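Local coordinates for DNA repair protein rhp9/CRB2 (Schizosaccharomyces pombe, PDB 2FHD) that probably recognises a specific methylation state of histone H4 through its tandem Tudor domains during DNA repair, at residues E91-L95 / I96-A100; I107-G111 / E112-T116; V115-P118 / I119-Y123. One frame throughout, in Å; residues are numbered along the deposited sequence.

All three contacts lie in the second Tudor domain, an SH3-like fold, in chain order. Contact 1 is a turn in the long loop between strands 80-86 and 105-110. Contact 2 is the tip of hairpin 105-110/113-118. Contact 3 leads from strand 113-118 through a 3-10 turn into strand 122-123. Contacts 2 and 3 share V115 and T116, and their centres are about 11 Å apart. L108 CD1 lies 4.1 Å from V117 CG1. The centres of contacts 1 and 3 are about 13 Å apart, and A97 O lies 3.3 Å from I119 CG2. The loop thus packs on the turn before the last strand. Contacts 1 and 2, about 23 Å apart between centres, do not touch.

Contact 1. Residues E91-L95 / I96-A100; sequences EQLSL and IAVDA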
# COMPACT_ATOMS: atom_id res chain seq x y z
N GLU A 91 -14.57 -21.75 15.88
CA GLU A 91 -13.48 -20.82 16.12
C GLU A 91 -13.49 -19.67 15.12
O GLU A 91 -14.13 -19.77 14.06
CB GLU A 91 -12.11 -21.51 16.07
CG GLU A 91 -12.12 -23.00 16.39
CD GLU A 91 -12.05 -23.34 17.90
OE1 GLU A 91 -11.07 -24.05 18.29
OE2 GLU A 91 -12.97 -22.94 18.68
N GLN A 92 -12.82 -18.57 15.50
CA GLN A 92 -12.65 -17.39 14.66
C GLN A 92 -11.78 -17.82 13.49
O GLN A 92 -10.76 -18.52 13.67
CB GLN A 92 -12.00 -16.23 15.45
CG GLN A 92 -11.53 -15.03 14.58
CD GLN A 92 -11.26 -13.72 15.38
OE1 GLN A 92 -10.41 -12.89 14.99
NE2 GLN A 92 -11.98 -13.53 16.50
N LEU A 93 -12.21 -17.48 12.28
CA LEU A 93 -11.41 -17.86 11.12
C LEU A 93 -11.04 -16.56 10.53
O LEU A 93 -11.71 -15.58 10.75
CB LEU A 93 -12.20 -18.73 10.14
CG LEU A 93 -12.38 -20.20 10.48
CD1 LEU A 93 -13.17 -20.89 9.40
CD2 LEU A 93 -11.06 -20.93 10.67
N SER A 94 -9.95 -16.56 9.80
CA SER A 94 -9.50 -15.39 9.10
C SER A 94 -10.34 -15.09 7.83
O SER A 94 -10.94 -15.99 7.23
CB SER A 94 -8.05 -15.65 8.72
OG SER A 94 -7.89 -15.40 7.35
N LEU A 95 -10.34 -13.85 7.39
CA LEU A 95 -11.09 -13.44 6.21
C LEU A 95 -10.80 -14.26 4.92
O LEU A 95 -11.70 -14.62 4.19
CB LEU A 95 -10.77 -11.97 5.93
CG LEU A 95 -11.84 -10.98 5.59
CD1 LEU A 95 -13.21 -11.30 6.25
CD2 LEU A 95 -11.33 -9.58 5.95
N ILE A 96 -9.53 -14.56 4.66
CA ILE A 96 -9.20 -15.34 3.46
C ILE A 96 -9.76 -16.80 3.49
O ILE A 96 -9.85 -17.42 2.46
CB ILE A 96 -7.67 -15.24 3.09
CG1 ILE A 96 -6.75 -15.73 4.20
CG2 ILE A 96 -7.18 -13.77 2.95
CD1 ILE A 96 -5.29 -15.37 3.85
N ALA A 97 -10.21 -17.28 4.64
CA ALA A 97 -10.66 -18.68 4.82
C ALA A 97 -12.16 -18.82 4.54
O ALA A 97 -12.59 -19.91 4.25
CB ALA A 97 -10.34 -19.20 6.27
N VAL A 98 -12.94 -17.71 4.58
CA VAL A 98 -14.42 -17.76 4.48
C VAL A 98 -15.02 -17.11 3.22
O VAL A 98 -14.34 -16.40 2.50
CB VAL A 98 -15.04 -17.14 5.72
CG1 VAL A 98 -14.51 -17.83 6.90
CG2 VAL A 98 -14.71 -15.59 5.84
N ASP A 99 -16.30 -17.34 2.94
CA ASP A 99 -17.04 -16.64 1.91
C ASP A 99 -17.99 -15.66 2.61
O ASP A 99 -17.88 -15.42 3.83
CB ASP A 99 -17.78 -17.67 1.06
CG ASP A 99 -18.94 -18.40 1.83
OD1 ASP A 99 -19.16 -18.18 3.07
OD2 ASP A 99 -19.67 -19.18 1.16
N ALA A 100 -18.97 -15.14 1.86
CA ALA A 100 -19.82 -14.06 2.34
C ALA A 100 -20.82 -14.52 3.41
O ALA A 100 -21.49 -13.70 4.04
CB ALA A 100 -20.56 -13.38 1.20
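The carbonyl oxygen S94 O accepts the backbone bond that closes this turn. A97 N donates to S94 O at 3.0 Å, and the N-H points well at the oxygen (155°). The donor stands above the carbonyl plane, 49° out of it, so the bond misses the usual lone-pair direction. The methyl of the same alanine comes close too, with A97 CB 3.4 Å from S94 O. L95 and I96 have helical backbone angles, and they form the middle of a beta turn. A second turn overlaps the first: V98 N reaches L95 O at 3.4 Å, a weak bond. A possible bond from I96 N to S94 OG is also weak, and the position of that hydroxyl is doubtful.

Across the turn, the side chains of L93 and V98 meet at an oblique angle. L93 CB lies 4.1 Å from V98 CG1, with A97 CB beside it at 4.3 Å from L93 CB. V98 CG1 is anti to the carbonyl carbon (chi1 -56°), which turns it back toward L93. V98 CG2 instead faces L95 O at 3.6 Å.

One firm bond therefore closes the turn, and the other bonds within it are weak or doubtful. Further partners come from outside. V98 O accepts from R11 NE, on strand 11-15 of the other Tudor domain, and F147 of the second subunit packs on S94, L95 and I96.

Contact 2. Residues I107-G111 / E112-T116; sequences ILAHG and EIEVT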
# COMPACT_ATOMS: atom_id res chain seq x y z
N ILE A 107 -18.22 -28.76 -0.57
CA ILE A 107 -18.25 -30.04 -1.25
C ILE A 107 -18.58 -29.86 -2.78
O ILE A 107 -19.58 -29.23 -3.18
CB ILE A 107 -19.32 -30.97 -0.57
CG1 ILE A 107 -19.11 -31.07 0.93
CG2 ILE A 107 -19.38 -32.37 -1.28
CD1 ILE A 107 -20.40 -31.69 1.66
N LEU A 108 -17.71 -30.43 -3.60
CA LEU A 108 -17.66 -30.36 -5.06
C LEU A 108 -17.86 -31.74 -5.66
O LEU A 108 -17.36 -32.71 -5.12
CB LEU A 108 -16.30 -29.90 -5.46
CG LEU A 108 -15.99 -28.48 -5.01
CD1 LEU A 108 -14.63 -28.04 -5.53
CD2 LEU A 108 -17.11 -27.52 -5.48
N ALA A 109 -18.58 -31.83 -6.80
CA ALA A 109 -18.86 -33.10 -7.49
C ALA A 109 -18.36 -33.05 -8.90
O ALA A 109 -18.39 -32.03 -9.59
CB ALA A 109 -20.36 -33.40 -7.48
N HIS A 110 -17.82 -34.17 -9.33
CA HIS A 110 -17.42 -34.32 -10.72
C HIS A 110 -17.87 -35.68 -11.08
O HIS A 110 -17.18 -36.69 -10.89
CB HIS A 110 -15.95 -34.15 -10.98
CG HIS A 110 -15.59 -34.34 -12.41
ND1 HIS A 110 -15.70 -33.34 -13.35
CD2 HIS A 110 -15.13 -35.43 -13.09
CE1 HIS A 110 -15.33 -33.80 -14.53
NE2 HIS A 110 -14.97 -35.06 -14.40
N GLY A 111 -19.05 -35.67 -11.68
CA GLY A 111 -19.82 -36.84 -11.82
C GLY A 111 -20.59 -36.86 -10.52
O GLY A 111 -21.21 -35.83 -10.04
N GLU A 112 -20.54 -38.04 -9.94
CA GLU A 112 -21.05 -38.25 -8.64
C GLU A 112 -19.91 -38.61 -7.67
O GLU A 112 -20.15 -39.19 -6.64
CB GLU A 112 -21.96 -39.43 -8.76
CG GLU A 112 -21.32 -40.59 -9.55
CD GLU A 112 -22.34 -41.66 -9.76
OE1 GLU A 112 -23.42 -41.27 -10.34
OE2 GLU A 112 -22.06 -42.84 -9.31
N ILE A 113 -18.69 -38.20 -8.01
CA ILE A 113 -17.59 -38.28 -7.13
C ILE A 113 -17.41 -36.93 -6.41
O ILE A 113 -17.09 -35.92 -7.02
CB ILE A 113 -16.34 -38.78 -7.91
CG1 ILE A 113 -16.57 -40.25 -8.34
CG2 ILE A 113 -15.05 -38.65 -7.09
CD1 ILE A 113 -16.28 -40.40 -9.78
N GLU A 114 -17.59 -36.95 -5.10
CA GLU A 114 -17.55 -35.76 -4.27
C GLU A 114 -16.23 -35.69 -3.54
O GLU A 114 -15.66 -36.76 -3.15
CB GLU A 114 -18.69 -35.78 -3.25
CG GLU A 114 -20.02 -35.91 -3.92
CD GLU A 114 -21.16 -35.78 -3.00
OE1 GLU A 114 -21.10 -36.24 -1.87
OE2 GLU A 114 -22.18 -35.21 -3.39
N VAL A 115 -15.79 -34.45 -3.35
CA VAL A 115 -14.59 -34.10 -2.62
C VAL A 115 -14.95 -32.91 -1.80
O VAL A 115 -15.67 -32.02 -2.27
CB VAL A 115 -13.45 -33.61 -3.58
CG1 VAL A 115 -12.12 -33.36 -2.80
CG2 VAL A 115 -13.15 -34.59 -4.53
N THR A 116 -14.38 -32.84 -0.59
CA THR A 116 -14.57 -31.70 0.30
C THR A 116 -13.30 -30.85 0.27
O THR A 116 -12.22 -31.40 0.39
CB THR A 116 -14.82 -32.15 1.71
OG1 THR A 116 -16.06 -32.84 1.74
CG2 THR A 116 -14.91 -30.96 2.67
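A beta hairpin makes up this contact: strands 105-110 and 113-118 run antiparallel, with G111 and E112 in the connecting turn. L108 and V115 are a hydrogen-bonded pair. L108 N donates to V115 O at 2.9 Å, almost perfectly straight (178°), and V115 N returns to L108 O at 2.9 Å. Nearer the turn, H110 N reaches I113 O at 3.0 Å, tilted 29° from the carbonyl plane. Between these bonds, E114 CA sends a C-H to L108 O at 3.2 Å.

I107, A109, E114 and T116 share one face. The two branches of I107 meet different partners there and cross both side chains at an angle. Its chi1 of -52° sets CG1 beside the backbone N, where I107 CG1 lies 3.6 Å from T116 OG1. The same rotation sends I107 CG2 to E114 CB at 4.0 Å. On the other face, L108 reaches across to V70 and S72 of strand 69-72, and H110 ND1 bonds to K79 O.

G111 takes the first central position of a turn close to type II', a place that glycine favours. The side chain of I113 lies about 3 Å from a phosphate, probably from the crystallisation liquor. Backbone bonds thus join the strands, while side-chain contacts between them are few and loose.

Contact 3. Residues V115-P118 / I119-Y123; sequences VTVP and ISTIY
The ring of P118 flanks the start of the turn that follows it. Its first ring carbon, P118 CB, lies 3.9 Å from S120 OG. Farther round the ring, P118 CD is 4.4 Å from T121 OG1. S120 OG thus touches CB loosely, and T121 OG1 only approaches CD. S120 OG stands between its own backbone N and carbonyl carbon (chi1 66°). That rotation brings the hydroxyl round to the proline CB.

The backbone turns at the same place. T121 N donates to P118 O at 3.2 Å with an angle of 156°, although the position of that oxygen is less certain. The next bond in the series is I122 N to I119 O at 3.1 Å. These i to i+3 bonds are the pattern of a 3-10 turn, here residues 119-121. The side chains of V117 and T121 also approach each other, but their modelled separation and crossing are both doubtful.

A short 3-10 turn before the last strand is a familiar feature of SH3-like barrels, the class to which Tudor domains belong. Here it carries the chain from one outer strand of the sheet, 113-118, to the other, 122-123. V117 pairs by backbone with V106 of strand 105-110, and Y123 pairs with Q71 of strand 69-72. I119 packs on V106 and on F62 and L64, which lie in a loop. I122, the first residue of strand 122-123, packs on V70 and V106 and so touches both strand 69-72 and strand 105-110.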
# COMPACT_ATOMS: atom_id res chain seq x y z
N VAL A 115 -15.79 -34.45 -3.35
CA VAL A 115 -14.59 -34.10 -2.62
C VAL A 115 -14.95 -32.91 -1.80
O VAL A 115 -15.67 -32.02 -2.27
CB VAL A 115 -13.45 -33.61 -3.58
CG1 VAL A 115 -12.12 -33.36 -2.80
CG2 VAL A 115 -13.15 -34.59 -4.53
N THR A 116 -14.38 -32.84 -0.59
CA THR A 116 -14.57 -31.70 0.30
C THR A 116 -13.30 -30.85 0.27
O THR A 116 -12.22 -31.40 0.39
CB THR A 116 -14.82 -32.15 1.71
OG1 THR A 116 -16.06 -32.84 1.74
CG2 THR A 116 -14.91 -30.96 2.67
N VAL A 117 -13.43 -29.54 0.07
CA VAL A 117 -12.26 -28.69 -0.14
C VAL A 117 -12.48 -27.34 0.61
O VAL A 117 -13.64 -26.98 0.88
CB VAL A 117 -12.14 -28.57 -1.67
CG1 VAL A 117 -12.33 -27.18 -2.21
CG2 VAL A 117 -10.99 -29.46 -2.30
N PRO A 118 -11.40 -26.63 1.00
CA PRO A 118 -11.62 -25.29 1.57
C PRO A 118 -12.19 -24.34 0.52
O PRO A 118 -11.77 -24.38 -0.63
CB PRO A 118 -10.22 -24.82 1.99
CG PRO A 118 -9.40 -26.15 2.17
CD PRO A 118 -9.96 -27.00 0.98
N ILE A 119 -13.16 -23.53 0.93
CA ILE A 119 -13.86 -22.54 0.10
C ILE A 119 -12.79 -21.52 -0.48
O ILE A 119 -12.92 -21.06 -1.66
CB ILE A 119 -14.96 -21.88 1.06
CG1 ILE A 119 -16.43 -21.88 0.55
CG2 ILE A 119 -14.49 -20.63 1.70
CD1 ILE A 119 -16.53 -21.62 -0.76
N SER A 120 -11.70 -21.24 0.26
CA SER A 120 -10.65 -20.28 -0.21
C SER A 120 -9.90 -20.71 -1.48
O SER A 120 -9.22 -19.90 -2.14
CB SER A 120 -9.59 -20.05 0.86
OG SER A 120 -8.82 -21.25 1.14
N THR A 121 -10.07 -21.98 -1.83
CA THR A 121 -9.41 -22.68 -2.97
C THR A 121 -10.26 -22.51 -4.30
O THR A 121 -9.82 -22.75 -5.41
CB THR A 121 -9.34 -24.16 -2.43
OG1 THR A 121 -8.00 -24.63 -2.17
CG2 THR A 121 -10.27 -25.06 -2.98
N ILE A 122 -11.49 -22.05 -4.17
CA ILE A 122 -12.34 -21.80 -5.32
C ILE A 122 -11.82 -20.76 -6.28
O ILE A 122 -11.30 -19.70 -5.88
CB ILE A 122 -13.78 -21.43 -4.85
CG1 ILE A 122 -14.38 -22.61 -4.08
CG2 ILE A 122 -14.73 -20.95 -6.00
CD1 ILE A 122 -14.60 -23.92 -4.88
N TYR A 123 -12.01 -21.01 -7.57
CA TYR A 123 -11.87 -19.95 -8.56
C TYR A 123 -12.81 -20.29 -9.68
O TYR A 123 -13.29 -21.42 -9.76
CB TYR A 123 -10.44 -19.78 -9.04
CG TYR A 123 -9.84 -20.96 -9.82
CD1 TYR A 123 -9.71 -20.91 -11.20
CD2 TYR A 123 -9.41 -22.13 -9.16
CE1 TYR A 123 -9.15 -21.99 -11.93
CE2 TYR A 123 -8.85 -23.21 -9.87
CZ TYR A 123 -8.71 -23.12 -11.26
OH TYR A 123 -8.14 -24.19 -11.95